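Local coordinates for 2OG-Fe dioxygenase family protein (PDB 3PL0) that probably acts as an iron-dependent dioxygenase of the 2-oxoglutarate family, built on a cupin-type double-stranded beta-helix, at residues 80-85 with 119-124. Numbering follows the deposited sequence.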
loop_
_atom_site.group_PDB
_atom_site.type_symbol
_atom_site.label_atom_id
_atom_site.label_comp_id
_atom_site.label_asym_id
_atom_site.label_seq_id
_atom_site.Cartn_x
_atom_site.Cartn_y
_atom_site.Cartn_z
ATOM N N GLY A 80 22.436 -5.917 -4.534
ATOM C CA GLY A 80 21.050 -5.577 -4.810
ATOM C C GLY A 80 20.488 -6.492 -5.864
ATOM O O GLY A 80 21.059 -6.616 -6.951
ATOM N N GLN A 81 19.386 -7.152 -5.527
ATOM C CA GLN A 81 18.568 -7.816 -6.537
ATOM C C GLN A 81 17.100 -7.871 -6.126
ATOM O O GLN A 81 16.785 -7.913 -4.957
ATOM C CB GLN A 81 19.110 -9.214 -6.748
ATOM C CG GLN A 81 18.701 -9.888 -8.036
ATOM C CD GLN A 81 19.374 -11.265 -8.147
ATOM O OE1 GLN A 81 20.440 -11.443 -8.813
ATOM N NE2 GLN A 81 18.790 -12.240 -7.425
ATOM N N LEU A 82 16.220 -7.866 -7.109
ATOM C CA LEU A 82 14.820 -8.149 -6.898
ATOM C C LEU A 82 14.394 -9.293 -7.803
ATOM O O LEU A 82 14.722 -9.317 -9.012
ATOM C CB LEU A 82 13.976 -6.908 -7.223
ATOM C CG LEU A 82 12.467 -7.038 -6.929
ATOM C CD1 LEU A 82 12.212 -6.952 -5.435
ATOM C CD2 LEU A 82 11.705 -5.970 -7.643
ATOM N N GLU A 83 13.650 -10.230 -7.220
ATOM C CA GLU A 83 13.178 -11.404 -7.929
ATOM C C GLU A 83 11.749 -11.768 -7.539
ATOM O O GLU A 83 11.295 -11.485 -6.424
ATOM C CB GLU A 83 14.092 -12.596 -7.662
ATOM C CG GLU A 83 13.986 -13.142 -6.266
ATOM C CD GLU A 83 15.216 -13.956 -5.866
ATOM O OE1 GLU A 83 16.306 -13.384 -5.689
ATOM O OE2 GLU A 83 15.084 -15.178 -5.755
ATOM N N THR A 84 11.046 -12.381 -8.474
ATOM C CA THR A 84 9.712 -12.895 -8.203
ATOM C C THR A 84 9.861 -14.125 -7.303
ATOM O O THR A 84 10.950 -14.717 -7.197
ATOM C CB THR A 84 9.019 -13.312 -9.508
ATOM O OG1 THR A 84 9.869 -14.230 -10.216
ATOM C CG2 THR A 84 8.758 -12.087 -10.407
ATOM N N VAL A 85 8.767 -14.511 -6.666
ATOM C CA VAL A 85 8.682 -15.792 -6.012
ATOM C C VAL A 85 7.352 -16.387 -6.428
ATOM O O VAL A 85 6.453 -15.663 -6.902
ATOM C CB VAL A 85 8.767 -15.695 -4.474
ATOM C CG1 VAL A 85 9.917 -14.769 -4.058
ATOM C CG2 VAL A 85 7.433 -15.239 -3.838
ATOM N N SER A 119 9.567 0.899 -14.090
ATOM C CA SER A 119 9.109 1.605 -12.919
ATOM C C SER A 119 8.717 0.668 -11.782
ATOM O O SER A 119 8.834 1.035 -10.615
ATOM C CB SER A 119 7.915 2.508 -13.277
ATOM O OG SER A 119 6.830 1.762 -13.821
ATOM N N TRP A 120 8.208 -0.504 -12.116
ATOM C CA TRP A 120 7.828 -1.473 -11.078
ATOM C C TRP A 120 9.022 -1.842 -10.196
ATOM O O TRP A 120 8.976 -1.670 -8.976
ATOM C CB TRP A 120 7.213 -2.738 -11.692
ATOM C CG TRP A 120 6.754 -3.746 -10.647
ATOM C CD1 TRP A 120 7.411 -4.886 -10.249
ATOM C CD2 TRP A 120 5.579 -3.660 -9.826
ATOM N NE1 TRP A 120 6.698 -5.525 -9.244
ATOM C CE2 TRP A 120 5.569 -4.793 -8.978
ATOM C CE3 TRP A 120 4.514 -2.755 -9.757
ATOM C CZ2 TRP A 120 4.536 -5.035 -8.065
ATOM C CZ3 TRP A 120 3.482 -2.994 -8.848
ATOM C CH2 TRP A 120 3.510 -4.108 -7.999
ATOM N N SER A 121 10.102 -2.329 -10.816
ATOM C CA SER A 121 11.332 -2.619 -10.050
ATOM C C SER A 121 11.921 -1.389 -9.349
ATOM O O SER A 121 12.320 -1.488 -8.197
ATOM C CB SER A 121 12.399 -3.273 -10.928
ATOM O OG SER A 121 12.002 -4.586 -11.271
ATOM N N ALA A 122 11.938 -0.242 -10.015
ATOM C CA ALA A 122 12.479 0.979 -9.443
ATOM C C ALA A 122 11.732 1.326 -8.139
ATOM O O ALA A 122 12.352 1.643 -7.118
ATOM C CB ALA A 122 12.391 2.158 -10.459
ATOM N N LEU A 123 10.413 1.179 -8.185
ATOM C CA LEU A 123 9.546 1.421 -7.043
ATOM C C LEU A 123 9.873 0.456 -5.897
ATOM O O LEU A 123 10.243 0.890 -4.827
ATOM C CB LEU A 123 8.082 1.250 -7.429
ATOM C CG LEU A 123 7.046 1.588 -6.326
ATOM C CD1 LEU A 123 7.194 3.092 -5.829
ATOM C CD2 LEU A 123 5.656 1.276 -6.798
ATOM N N LEU A 124 9.719 -0.850 -6.116
ATOM C CA LEU A 124 9.929 -1.787 -5.021
ATOM C C LEU A 124 11.338 -1.730 -4.427
ATOM O O LEU A 124 11.505 -1.864 -3.224
ATOM C CB LEU A 124 9.591 -3.223 -5.399
ATOM C CG LEU A 124 8.121 -3.612 -5.361
ATOM C CD1 LEU A 124 7.223 -2.697 -6.290
ATOM C CD2 LEU A 124 8.007 -5.126 -5.727
#
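Helix 118-134 packs against the antiparallel sheet of the cupin fold, and at the margin of this helix-on-sheet layer L82 of strand 80-84 reaches S121 and L124, one turn apart along the helix. A single methyl does the touching. CD2 of L82 lies 3.9 Å from the hydroxyl OG of S121 and 4.1 Å from CB of L124, so it rests on both residues at once. The CA atoms of L82 and S121 are 7.3 Å apart, and L82 spans this gap with CG anti to its backbone N (chi1 -175°). The side chains of L82 and L124 cross at about a right angle, and the CD2 methyl of L124 is almost as near to CD2 of L82 as CB is. Further along, CD1 of L124 sits 3.8 Å above the ring plane of W120, over its centre, while L124 also touches F73 of strand 65-77 and L243 of strand 237-246 and thereby joins this margin to the buried core. On the strand, Q81 NE2 donates to E83 OE1 at 3.2 Å, a bent bond (136°) that meets the oxygen from above the carboxylate plane, within the amide plane of Q81. Only 123 Å² is buried between the two segments, a small contact, apolar towards L124 and mixed towards S121; without hydrogen bonds between them, it rests on dispersion and burial of the L82 methyl and gives little directional specificity.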